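Local coordinates for protein histidine kinase (PDB 3LI8) that probably uses ATP to phosphorylate a histidine of a protein, with this chain forming the Cache sensor part of the kinase, at residues 102-107 / 117-122; 139-144 / 197-202; 150-155 / 168-173; 247-252 / 266-271. All coordinates share one frame; numbering follows the deposited sequence.

In the fold
Contacts 1, 2 and 3 all reach the curled seven-stranded sheet of one half of the chain, whereas contact 4 belongs to the four-stranded sheet of the other half, about 47 Å from contact 1 between centres. Contacts 1 and 3 are buried hairpins joined by Tyr106 and Asp170. Contact 3 is regular sheet with one polar and one apolar side, while contact 1 soon gives way to loops held by side chains. Contact 2 has no strand pairing: a carboxylate and a proline meet a loop of the second half. Contact 4, again a hairpin, is only partly buried and ends among surface charges. Two sheets in series are consistent with a double Cache sensor.

Contact 1 (102-107 / 117-122); sequences RFVPYC and EPLVHY. With SO4 (sulfate ion), chain G.
Val104 and Tyr122 carry the middle of this contact. The CG1 methyl of Val104 lies over one face of the Tyr122 ring, 4.1 Å from its centroid and 13° off the normal, a clear CH-pi contact. The other methyl, CG2, turns to Pro118 and meets its CB at 3.9 Å. At the CE1 edge of the same ring, across from CE2, Arg102 arrives differently: CE1 of Tyr122 sits over the centre of the guanidinium, 3.5 Å from Arg102 CZ, with the two planes 67° apart. The ring thus presents its edge to the flat of the arginine. Tyr122 reaches both partners because its CG is folded between the backbone N and carbonyl carbon (chi1 42°). Nearer the strands, Leu119 CD2 packs on Tyr106 CB at 3.8 Å.

These side chains hang from the open end of an antiparallel hairpin, strands 105-108 and 115-118, in the larger sheet of the Cache fold. Tyr106 and Glu117 form a hydrogen-bonded pair, with Tyr106 N to Glu117 O at 2.8 Å and the return bond from Glu117 N to Tyr106 O at 3.2 Å. Past Pro118 the chain splays, yet Leu119 N still reaches Val104 O at 2.8 Å.

Second-shell partners fix the polar ends. Arg102 bonds through NE to Tyr79 O and forms a salt bridge with Asp123, Tyr122 OH bonds Asp98, and Tyr106 OH is hydrogen-bonded to Asp170 OD2. At the outer loop His121 ND1 donates to a sulfate, probably from the crystallisation liquor.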
# COMPACT_ATOMS: atom_id res chain seq x y z
N ARG A 102 -1.38 19.55 -18.18
CA ARG A 102 -2.25 19.08 -17.08
C ARG A 102 -1.53 19.29 -15.73
O ARG A 102 -0.28 19.21 -15.63
CB ARG A 102 -2.70 17.60 -17.27
CG ARG A 102 -3.68 17.39 -18.49
CD ARG A 102 -3.88 15.97 -18.82
NE ARG A 102 -4.50 15.20 -17.75
CZ ARG A 102 -4.93 13.98 -17.90
NH1 ARG A 102 -4.84 13.40 -19.10
NH2 ARG A 102 -5.42 13.32 -16.86
N PHE A 103 -2.29 19.58 -14.68
CA PHE A 103 -1.66 19.73 -13.36
C PHE A 103 -1.42 18.34 -12.74
O PHE A 103 -2.33 17.72 -12.20
CB PHE A 103 -2.55 20.55 -12.38
CG PHE A 103 -1.79 21.10 -11.19
CD1 PHE A 103 -0.47 21.56 -11.31
CD2 PHE A 103 -2.40 21.17 -9.92
CE1 PHE A 103 0.23 22.13 -10.23
CE2 PHE A 103 -1.71 21.71 -8.83
CZ PHE A 103 -0.41 22.18 -8.95
N VAL A 104 -0.17 17.85 -12.82
CA VAL A 104 0.19 16.48 -12.45
C VAL A 104 1.51 16.47 -11.64
O VAL A 104 2.39 15.60 -11.89
CB VAL A 104 0.33 15.57 -13.71
CG1 VAL A 104 -1.12 15.23 -14.28
CG2 VAL A 104 1.27 16.20 -14.74
N PRO A 105 1.63 17.38 -10.64
CA PRO A 105 2.91 17.50 -9.91
C PRO A 105 3.19 16.27 -9.01
O PRO A 105 2.36 15.89 -8.14
CB PRO A 105 2.72 18.76 -9.06
CG PRO A 105 1.17 18.78 -8.71
CD PRO A 105 0.59 18.31 -10.12
N TYR A 106 4.38 15.66 -9.16
CA TYR A 106 4.73 14.50 -8.30
C TYR A 106 5.88 14.98 -7.45
O TYR A 106 7.03 15.07 -7.93
CB TYR A 106 5.16 13.29 -9.15
CG TYR A 106 5.57 12.05 -8.35
CD1 TYR A 106 4.70 11.47 -7.46
CD2 TYR A 106 6.80 11.42 -8.60
CE1 TYR A 106 5.08 10.31 -6.69
CE2 TYR A 106 7.18 10.27 -7.86
CZ TYR A 106 6.30 9.70 -6.93
OH TYR A 106 6.62 8.52 -6.25
N CYS A 107 5.60 15.32 -6.20
CA CYS A 107 6.64 15.86 -5.33
C CYS A 107 7.21 14.68 -4.56
O CYS A 107 6.48 13.96 -3.83
CB CYS A 107 6.02 16.92 -4.37
SG CYS A 107 7.29 17.55 -3.23
N GLU A 117 8.33 16.72 -10.30
CA GLU A 117 8.38 16.39 -11.71
C GLU A 117 6.99 15.90 -12.10
O GLU A 117 6.21 15.49 -11.22
CB GLU A 117 9.53 15.36 -12.00
CG GLU A 117 9.40 14.05 -11.23
CD GLU A 117 10.76 13.34 -11.05
OE1 GLU A 117 11.66 13.49 -11.98
OE2 GLU A 117 10.91 12.71 -9.97
N PRO A 118 6.63 15.91 -13.40
CA PRO A 118 5.25 15.42 -13.71
C PRO A 118 5.06 13.93 -13.43
O PRO A 118 5.97 13.19 -13.68
CB PRO A 118 5.09 15.62 -15.24
CG PRO A 118 6.57 15.93 -15.76
CD PRO A 118 7.42 16.39 -14.56
N LEU A 119 3.87 13.52 -13.01
CA LEU A 119 3.44 12.11 -12.96
C LEU A 119 3.63 11.54 -14.38
O LEU A 119 3.56 12.31 -15.35
CB LEU A 119 1.93 12.06 -12.65
CG LEU A 119 1.68 12.41 -11.15
CD1 LEU A 119 0.17 12.49 -10.99
CD2 LEU A 119 2.20 11.26 -10.26
N VAL A 120 3.86 10.22 -14.47
CA VAL A 120 3.91 9.53 -15.75
C VAL A 120 2.87 8.37 -15.71
O VAL A 120 2.54 7.77 -14.63
CB VAL A 120 5.37 9.08 -16.19
CG1 VAL A 120 5.28 8.31 -17.51
CG2 VAL A 120 6.27 10.24 -16.40
N HIS A 121 2.24 8.11 -16.87
CA HIS A 121 1.34 6.98 -16.98
C HIS A 121 0.03 7.16 -16.23
O HIS A 121 -0.66 6.19 -15.93
CB HIS A 121 2.04 5.70 -16.51
CG HIS A 121 3.28 5.43 -17.28
ND1 HIS A 121 3.30 5.43 -18.66
CD2 HIS A 121 4.55 5.18 -16.89
CE1 HIS A 121 4.52 5.18 -19.08
NE2 HIS A 121 5.30 5.01 -18.03
N TYR A 122 -0.34 8.41 -15.98
CA TYR A 122 -1.59 8.65 -15.28
C TYR A 122 -2.79 8.23 -16.13
O TYR A 122 -3.86 7.93 -15.59
CB TYR A 122 -1.71 10.10 -14.85
CG TYR A 122 -1.28 11.10 -15.87
CD1 TYR A 122 -2.15 11.53 -16.85
CD2 TYR A 122 0.05 11.59 -15.86
CE1 TYR A 122 -1.75 12.44 -17.79
CE2 TYR A 122 0.48 12.54 -16.80
CZ TYR A 122 -0.43 12.93 -17.77
OH TYR A 122 -0.10 13.86 -18.71
S SO4 G . 0.21 6.24 -20.89
O1 SO4 G . 1.57 5.83 -21.18
O2 SO4 G . -0.14 5.82 -19.54
O3 SO4 G . -0.74 5.64 -21.82
O4 SO4 G . 0.12 7.69 -21.00

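Contact 2 (139-144 / 197-202); sequences LTEPYF and TGIFLS. With SO4 (sulfate ion), chain F.
Glu141 and Thr197 make the polar half of this contact, and a single carboxylate oxygen does the work. Glu141 OE1 accepts from Thr197 OG1 at 2.6 Å and from Thr197 N at 3.0 Å. Both donors come from the same face of the carboxylate: the hydroxyl on the anti side, 29° out of the plane, and the amide from well above it, 49° out. A bend at chi2 (-67°) swings the acid across to the threonine, whose OG1 sits between its own N and carbonyl carbon, close enough to its N for both to grip one oxygen. Ser195 OG is a further hydrogen-bonding partner of that oxygen, so one atom links Ser195 and Thr197 of the chain that follows strand 190-194.

The apolar half centres on the ring of Pro142. Its CG meets Leu201 CD2 at 3.4 Å, tighter than ordinary carbon contact, the two side chains crossing at about a right angle. Ile199 is looser and runs past the proline in the opposite direction, CG2 lying 4.1 Å from Pro142 CG. Its CD1 reaches instead toward the acid, 3.9 Å from Glu141 OE1.

Within 139-144, Thr140 OG1 donates to Glu141 O at 2.9 Å and also bonds Ser152 N of the neighbouring strand.

This is a bridge between the two halves of the sensor. Segment 139-144 links two short edge strands beside strand 148-159, while the loop at 197-202 comes after strand 190-194 of the smaller sheet; Phe261 of strand 261-268 touches both Glu141 and Leu201, and Val176 of helix 174-180 packs on Leu201.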
# COMPACT_ATOMS: atom_id res chain seq x y z
N LEU A 139 -6.04 1.75 -2.68
CA LEU A 139 -4.71 1.38 -2.16
C LEU A 139 -4.22 0.37 -3.20
O LEU A 139 -4.85 -0.68 -3.43
CB LEU A 139 -4.83 0.72 -0.79
CG LEU A 139 -3.54 0.11 -0.28
CD1 LEU A 139 -2.35 1.10 -0.45
CD2 LEU A 139 -3.60 -0.32 1.23
N THR A 140 -3.15 0.68 -3.92
CA THR A 140 -2.65 -0.30 -4.92
C THR A 140 -2.02 -1.49 -4.23
O THR A 140 -1.64 -1.46 -3.05
CB THR A 140 -1.53 0.33 -5.81
OG1 THR A 140 -0.38 0.60 -5.02
CG2 THR A 140 -2.03 1.65 -6.39
N GLU A 141 -1.90 -2.57 -4.99
CA GLU A 141 -1.01 -3.65 -4.63
C GLU A 141 0.43 -3.08 -4.63
O GLU A 141 0.69 -2.07 -5.27
CB GLU A 141 -1.19 -4.77 -5.64
CG GLU A 141 -2.51 -5.49 -5.39
CD GLU A 141 -2.49 -6.24 -4.06
OE1 GLU A 141 -1.90 -7.33 -4.01
OE2 GLU A 141 -3.03 -5.72 -3.05
N PRO A 142 1.34 -3.67 -3.85
CA PRO A 142 2.70 -3.18 -3.74
C PRO A 142 3.47 -3.34 -5.07
O PRO A 142 3.17 -4.23 -5.93
CB PRO A 142 3.30 -4.01 -2.63
CG PRO A 142 2.60 -5.35 -2.79
CD PRO A 142 1.15 -4.92 -3.08
N TYR A 143 4.42 -2.45 -5.29
CA TYR A 143 5.17 -2.56 -6.54
C TYR A 143 6.50 -1.90 -6.36
O TYR A 143 6.74 -1.19 -5.38
CB TYR A 143 4.42 -1.88 -7.69
CG TYR A 143 4.09 -0.41 -7.48
CD1 TYR A 143 4.78 0.57 -8.18
CD2 TYR A 143 3.05 -0.01 -6.62
CE1 TYR A 143 4.46 1.90 -8.04
CE2 TYR A 143 2.68 1.34 -6.51
CZ TYR A 143 3.43 2.28 -7.19
OH TYR A 143 3.15 3.60 -7.05
N PHE A 144 7.39 -2.14 -7.31
CA PHE A 144 8.64 -1.40 -7.28
C PHE A 144 8.60 -0.24 -8.26
O PHE A 144 8.05 -0.34 -9.36
CB PHE A 144 9.79 -2.37 -7.71
CG PHE A 144 10.15 -3.37 -6.65
CD1 PHE A 144 11.01 -3.02 -5.63
CD2 PHE A 144 9.60 -4.64 -6.66
CE1 PHE A 144 11.36 -3.91 -4.57
CE2 PHE A 144 9.96 -5.56 -5.61
CZ PHE A 144 10.84 -5.16 -4.59
N THR A 197 -3.59 -9.51 -2.91
CA THR A 197 -3.40 -10.62 -3.87
C THR A 197 -2.31 -11.60 -3.39
O THR A 197 -1.88 -12.48 -4.19
CB THR A 197 -3.13 -10.13 -5.32
OG1 THR A 197 -1.83 -9.49 -5.39
CG2 THR A 197 -4.27 -9.23 -5.88
N GLY A 198 -1.87 -11.48 -2.14
CA GLY A 198 -0.97 -12.45 -1.47
C GLY A 198 0.51 -12.28 -1.79
O GLY A 198 1.35 -13.16 -1.54
N ILE A 199 0.86 -11.13 -2.31
CA ILE A 199 2.30 -10.85 -2.55
C ILE A 199 3.03 -10.53 -1.24
O ILE A 199 2.54 -9.72 -0.44
CB ILE A 199 2.43 -9.59 -3.42
CG1 ILE A 199 1.73 -9.78 -4.77
CG2 ILE A 199 3.97 -9.18 -3.60
CD1 ILE A 199 1.53 -8.43 -5.58
N PHE A 200 4.24 -11.07 -1.04
CA PHE A 200 4.97 -10.92 0.19
C PHE A 200 5.36 -9.48 0.32
O PHE A 200 5.95 -8.95 -0.60
CB PHE A 200 6.30 -11.78 0.21
CG PHE A 200 6.03 -13.23 0.41
CD1 PHE A 200 5.86 -13.75 1.68
CD2 PHE A 200 5.91 -14.08 -0.68
CE1 PHE A 200 5.57 -15.11 1.87
CE2 PHE A 200 5.59 -15.45 -0.50
CZ PHE A 200 5.42 -15.93 0.77
N LEU A 201 5.10 -8.89 1.47
CA LEU A 201 5.68 -7.56 1.77
C LEU A 201 6.96 -7.70 2.58
O LEU A 201 7.65 -6.69 2.87
CB LEU A 201 4.65 -6.74 2.59
CG LEU A 201 3.27 -6.63 1.87
CD1 LEU A 201 2.32 -5.74 2.62
CD2 LEU A 201 3.41 -6.08 0.44
N SER A 202 7.20 -8.91 3.10
CA SER A 202 8.32 -9.15 4.06
C SER A 202 8.57 -10.64 4.00
O SER A 202 7.70 -11.40 3.60
CB SER A 202 8.00 -8.73 5.51
OG SER A 202 6.94 -9.50 6.09
S SO4 F . 3.62 6.49 -9.40
O1 SO4 F . 4.83 6.62 -8.59
O2 SO4 F . 3.08 5.12 -9.35
O3 SO4 F . 3.72 6.86 -10.82
O4 SO4 F . 2.58 7.37 -8.70

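Contact 3 (150-155 / 168-173); sequences MVSYDS and GVDVPL
Ser152 and Asp170 are brought together by matching first torsions: Ser152 OG (chi1 -59°) and Asp170 CG (chi1 -77°) both stand opposite their carbonyl carbons. The hydroxyl then donates to Asp170 OD1 at 2.6 Å, approaching from above the carboxylate plane, and is also hydrogen-bonded to Tyr143 OH. Met150, a selenomethionine, has its CG tucked between N and carbonyl carbon (chi1 62°), which lays its selenium 4.0 Å from Asp170 CB.

The strands form an antiparallel hairpin, 148-159 with 162-172. Val151 and Val171 form one hydrogen-bonded pair, Val171 N to Val151 O at 2.8 Å; Tyr153 and Val169 form the next, Tyr153 N to Val169 O at 2.9 Å. On their shared apolar side Val171 CG2 meets the edge of the Tyr153 ring, 3.6 Å from CD2, and Leu173 CD1 packs on Val151 CG1 at 3.7 Å, with helix 13-48 covering Tyr153 and Val171.

On the polar side Tyr76 OH lies between the OD1 atoms of Asp154 and Asp170 and is hydrogen-bonded to both. Its single proton cannot serve two carboxylates, so one may be protonated; a nearby sulfate, probably from the crystallisation liquor, would favour that at Asp170.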
# COMPACT_ATOMS: atom_id res chain seq x y z
N MSE A 150 6.94 -0.10 -2.70
CA MSE A 150 5.97 0.83 -2.12
C MSE A 150 4.55 0.46 -2.46
O MSE A 150 4.29 -0.46 -3.27
CB MSE A 150 6.24 2.24 -2.64
CG MSE A 150 6.07 2.25 -4.10
SE MSE A 150 6.23 4.13 -4.98
CE MSE A 150 7.62 4.49 -4.25
N VAL A 151 3.60 1.12 -1.77
CA VAL A 151 2.18 1.08 -2.25
C VAL A 151 1.79 2.56 -2.38
O VAL A 151 2.48 3.45 -1.80
CB VAL A 151 1.21 0.44 -1.23
CG1 VAL A 151 1.35 -1.10 -1.22
CG2 VAL A 151 1.43 1.05 0.18
N SER A 152 0.68 2.81 -3.07
CA SER A 152 0.16 4.18 -3.33
C SER A 152 -1.28 4.22 -2.84
O SER A 152 -2.06 3.31 -3.15
CB SER A 152 0.18 4.48 -4.85
OG SER A 152 1.52 4.37 -5.37
N TYR A 153 -1.58 5.26 -2.08
CA TYR A 153 -2.94 5.55 -1.59
C TYR A 153 -3.41 6.69 -2.46
O TYR A 153 -2.71 7.69 -2.58
CB TYR A 153 -2.86 6.09 -0.18
CG TYR A 153 -2.51 5.02 0.87
CD1 TYR A 153 -3.51 4.36 1.61
CD2 TYR A 153 -1.17 4.67 1.11
CE1 TYR A 153 -3.16 3.39 2.55
CE2 TYR A 153 -0.83 3.65 2.03
CZ TYR A 153 -1.84 3.05 2.73
OH TYR A 153 -1.47 2.13 3.66
N ASP A 154 -4.58 6.58 -3.08
CA ASP A 154 -5.02 7.67 -3.99
C ASP A 154 -6.50 7.92 -3.76
O ASP A 154 -7.27 6.96 -3.72
CB ASP A 154 -4.81 7.27 -5.47
CG ASP A 154 -3.37 6.97 -5.75
OD1 ASP A 154 -2.61 7.95 -5.92
OD2 ASP A 154 -2.96 5.79 -5.65
N SER A 155 -6.85 9.18 -3.64
CA SER A 155 -8.28 9.58 -3.43
C SER A 155 -8.75 10.47 -4.54
O SER A 155 -8.02 11.34 -5.00
CB SER A 155 -8.36 10.41 -2.11
OG SER A 155 -8.11 9.51 -1.02
N GLY A 168 -2.65 11.86 -3.99
CA GLY A 168 -2.04 10.59 -3.66
C GLY A 168 -0.83 10.72 -2.77
O GLY A 168 -0.16 11.72 -2.79
N VAL A 169 -0.54 9.66 -2.02
CA VAL A 169 0.78 9.51 -1.41
C VAL A 169 1.36 8.15 -1.69
O VAL A 169 0.63 7.15 -1.78
CB VAL A 169 0.69 9.74 0.11
CG1 VAL A 169 0.05 11.15 0.38
CG2 VAL A 169 -0.18 8.65 0.78
N ASP A 170 2.69 8.12 -1.80
CA ASP A 170 3.43 6.88 -2.05
C ASP A 170 4.17 6.57 -0.77
O ASP A 170 4.76 7.44 -0.15
CB ASP A 170 4.36 7.15 -3.23
CG ASP A 170 3.65 7.14 -4.58
OD1 ASP A 170 2.49 6.72 -4.67
OD2 ASP A 170 4.28 7.53 -5.60
N VAL A 171 4.07 5.31 -0.35
CA VAL A 171 4.50 4.85 0.97
C VAL A 171 5.54 3.73 0.81
O VAL A 171 5.17 2.64 0.39
CB VAL A 171 3.31 4.35 1.76
CG1 VAL A 171 3.69 3.86 3.21
CG2 VAL A 171 2.27 5.51 1.81
N PRO A 172 6.81 4.00 1.17
CA PRO A 172 7.78 2.86 1.12
C PRO A 172 7.41 1.79 2.14
O PRO A 172 6.92 2.07 3.28
CB PRO A 172 9.11 3.48 1.58
CG PRO A 172 9.01 4.91 1.39
CD PRO A 172 7.48 5.28 1.47
N LEU A 173 7.76 0.56 1.78
CA LEU A 173 7.36 -0.57 2.61
C LEU A 173 8.53 -1.30 3.21
O LEU A 173 8.30 -2.36 3.81
CB LEU A 173 6.61 -1.59 1.77
CG LEU A 173 5.24 -1.12 1.23
CD1 LEU A 173 4.70 -2.04 0.10
CD2 LEU A 173 4.34 -0.91 2.41

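Contact 4 (247-252 / 266-271); sequences KTVIMF and VVPKEE
Ile250 and Val267 satisfy each other's backbones: Ile250 N donates to Val267 O at 2.8 Å, and Val267 N returns a bond to Ile250 O at 2.9 Å. Two residues along, Lys269 N adds a bond to Thr248 O at 2.7 Å, just past the last strand pair, Val249 with Pro268, a non-hydrogen-bonded one where no N-H is called for. Thr248 N has a weak bond to Glu270 OE2 at 3.4 Å, the glutamate folding back from the helix 269-273. Val249 and Met251 turn their backbone groups the other way, to Ile240 and Val238 of strand 236-241.

Strands 248-256 and 261-268 thus form the hairpin at the middle of the four-stranded antiparallel sheet of this Cache half. On one side Val249 CB packs against Val266 CG1 at 4.0 Å. On the other, Val267 CG2 touches the edge of the Phe252 ring, 3.6 Å from CE2, while Ile250 CG2 lies over a face of that ring.

Lys269 CG points opposite its backbone N (chi1 -174°), bringing it within 3.8 Å of Ile250 CD1. The chain, extended as far as CE and bent at its last torsion, carries NZ to a salt bridge with Glu239 and a hydrogen bond with Tyr15 of helix 13-48.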
# COMPACT_ATOMS: atom_id res chain seq x y z
N LYS A 247 7.37 -32.44 9.53
CA LYS A 247 6.98 -31.40 10.50
C LYS A 247 5.71 -30.65 10.08
O LYS A 247 5.40 -30.51 8.88
CB LYS A 247 8.15 -30.45 10.80
CG LYS A 247 9.14 -31.01 11.83
CD LYS A 247 10.34 -30.10 12.07
CE LYS A 247 10.58 -29.20 10.87
NZ LYS A 247 11.98 -28.77 10.73
N THR A 248 4.94 -30.17 11.06
CA THR A 248 3.71 -29.48 10.69
C THR A 248 3.71 -28.09 11.22
O THR A 248 4.26 -27.83 12.30
CB THR A 248 2.48 -30.24 11.16
OG1 THR A 248 2.64 -31.59 10.73
CG2 THR A 248 1.23 -29.66 10.55
N VAL A 249 3.20 -27.16 10.40
CA VAL A 249 3.09 -25.74 10.82
C VAL A 249 1.65 -25.32 10.56
O VAL A 249 0.99 -25.82 9.65
CB VAL A 249 4.05 -24.69 10.07
CG1 VAL A 249 5.55 -24.93 10.40
CG2 VAL A 249 3.74 -24.62 8.57
N ILE A 250 1.20 -24.36 11.35
CA ILE A 250 -0.10 -23.79 11.12
C ILE A 250 0.20 -22.35 10.68
O ILE A 250 1.00 -21.69 11.30
CB ILE A 250 -0.88 -23.75 12.39
CG1 ILE A 250 -1.01 -25.19 12.96
CG2 ILE A 250 -2.29 -23.20 12.11
CD1 ILE A 250 -0.82 -25.21 14.44
N MSE A 251 -0.46 -21.91 9.63
CA MSE A 251 -0.32 -20.52 9.18
C MSE A 251 -1.62 -19.83 9.63
O MSE A 251 -2.71 -20.16 9.10
CB MSE A 251 -0.25 -20.57 7.67
CG MSE A 251 -0.29 -19.29 6.94
SE MSE A 251 0.11 -19.65 5.06
CE MSE A 251 1.63 -20.41 5.30
N PHE A 252 -1.47 -18.86 10.52
CA PHE A 252 -2.60 -18.05 10.96
C PHE A 252 -2.57 -16.72 10.18
O PHE A 252 -1.52 -16.06 10.15
CB PHE A 252 -2.40 -17.70 12.41
CG PHE A 252 -2.44 -18.91 13.36
CD1 PHE A 252 -3.64 -19.29 13.94
CD2 PHE A 252 -1.27 -19.59 13.69
CE1 PHE A 252 -3.68 -20.40 14.83
CE2 PHE A 252 -1.29 -20.67 14.56
CZ PHE A 252 -2.50 -21.07 15.13
N VAL A 266 3.41 -17.92 11.33
CA VAL A 266 3.66 -19.31 10.91
C VAL A 266 4.22 -19.99 12.15
O VAL A 266 5.24 -19.56 12.69
CB VAL A 266 4.65 -19.40 9.73
CG1 VAL A 266 4.99 -20.87 9.45
CG2 VAL A 266 4.04 -18.77 8.45
N VAL A 267 3.49 -20.98 12.68
CA VAL A 267 3.87 -21.55 13.96
C VAL A 267 4.07 -23.07 13.76
O VAL A 267 3.18 -23.74 13.22
CB VAL A 267 2.77 -21.42 15.04
CG1 VAL A 267 3.36 -21.78 16.43
CG2 VAL A 267 2.18 -19.98 15.07
N PRO A 268 5.23 -23.58 14.17
CA PRO A 268 5.45 -25.01 14.11
C PRO A 268 4.47 -25.69 15.10
O PRO A 268 4.48 -25.38 16.29
CB PRO A 268 6.90 -25.15 14.59
CG PRO A 268 7.55 -23.86 14.23
CD PRO A 268 6.43 -22.88 14.63
N LYS A 269 3.62 -26.57 14.60
CA LYS A 269 2.59 -27.19 15.45
C LYS A 269 3.09 -27.91 16.72
O LYS A 269 2.49 -27.77 17.79
CB LYS A 269 1.70 -28.10 14.64
CG LYS A 269 0.52 -28.64 15.46
CD LYS A 269 -0.43 -29.40 14.57
CE LYS A 269 -1.56 -30.01 15.40
NZ LYS A 269 -2.85 -30.05 14.66
N GLU A 270 4.15 -28.71 16.60
CA GLU A 270 4.76 -29.36 17.77
C GLU A 270 5.11 -28.38 18.86
O GLU A 270 5.06 -28.73 20.05
CB GLU A 270 6.03 -30.11 17.38
CG GLU A 270 6.10 -30.44 15.90
CD GLU A 270 6.64 -29.27 15.05
OE1 GLU A 270 7.74 -28.75 15.37
OE2 GLU A 270 5.97 -28.92 14.04
N GLU A 271 5.50 -27.16 18.49
CA GLU A 271 5.93 -26.18 19.47
C GLU A 271 4.77 -25.60 20.25
O GLU A 271 4.96 -25.01 21.31
CB GLU A 271 6.70 -25.03 18.83
CG GLU A 271 7.95 -25.47 18.14
CD GLU A 271 8.77 -24.31 17.60
OE1 GLU A 271 8.37 -23.13 17.73
OE2 GLU A 271 9.85 -24.59 17.06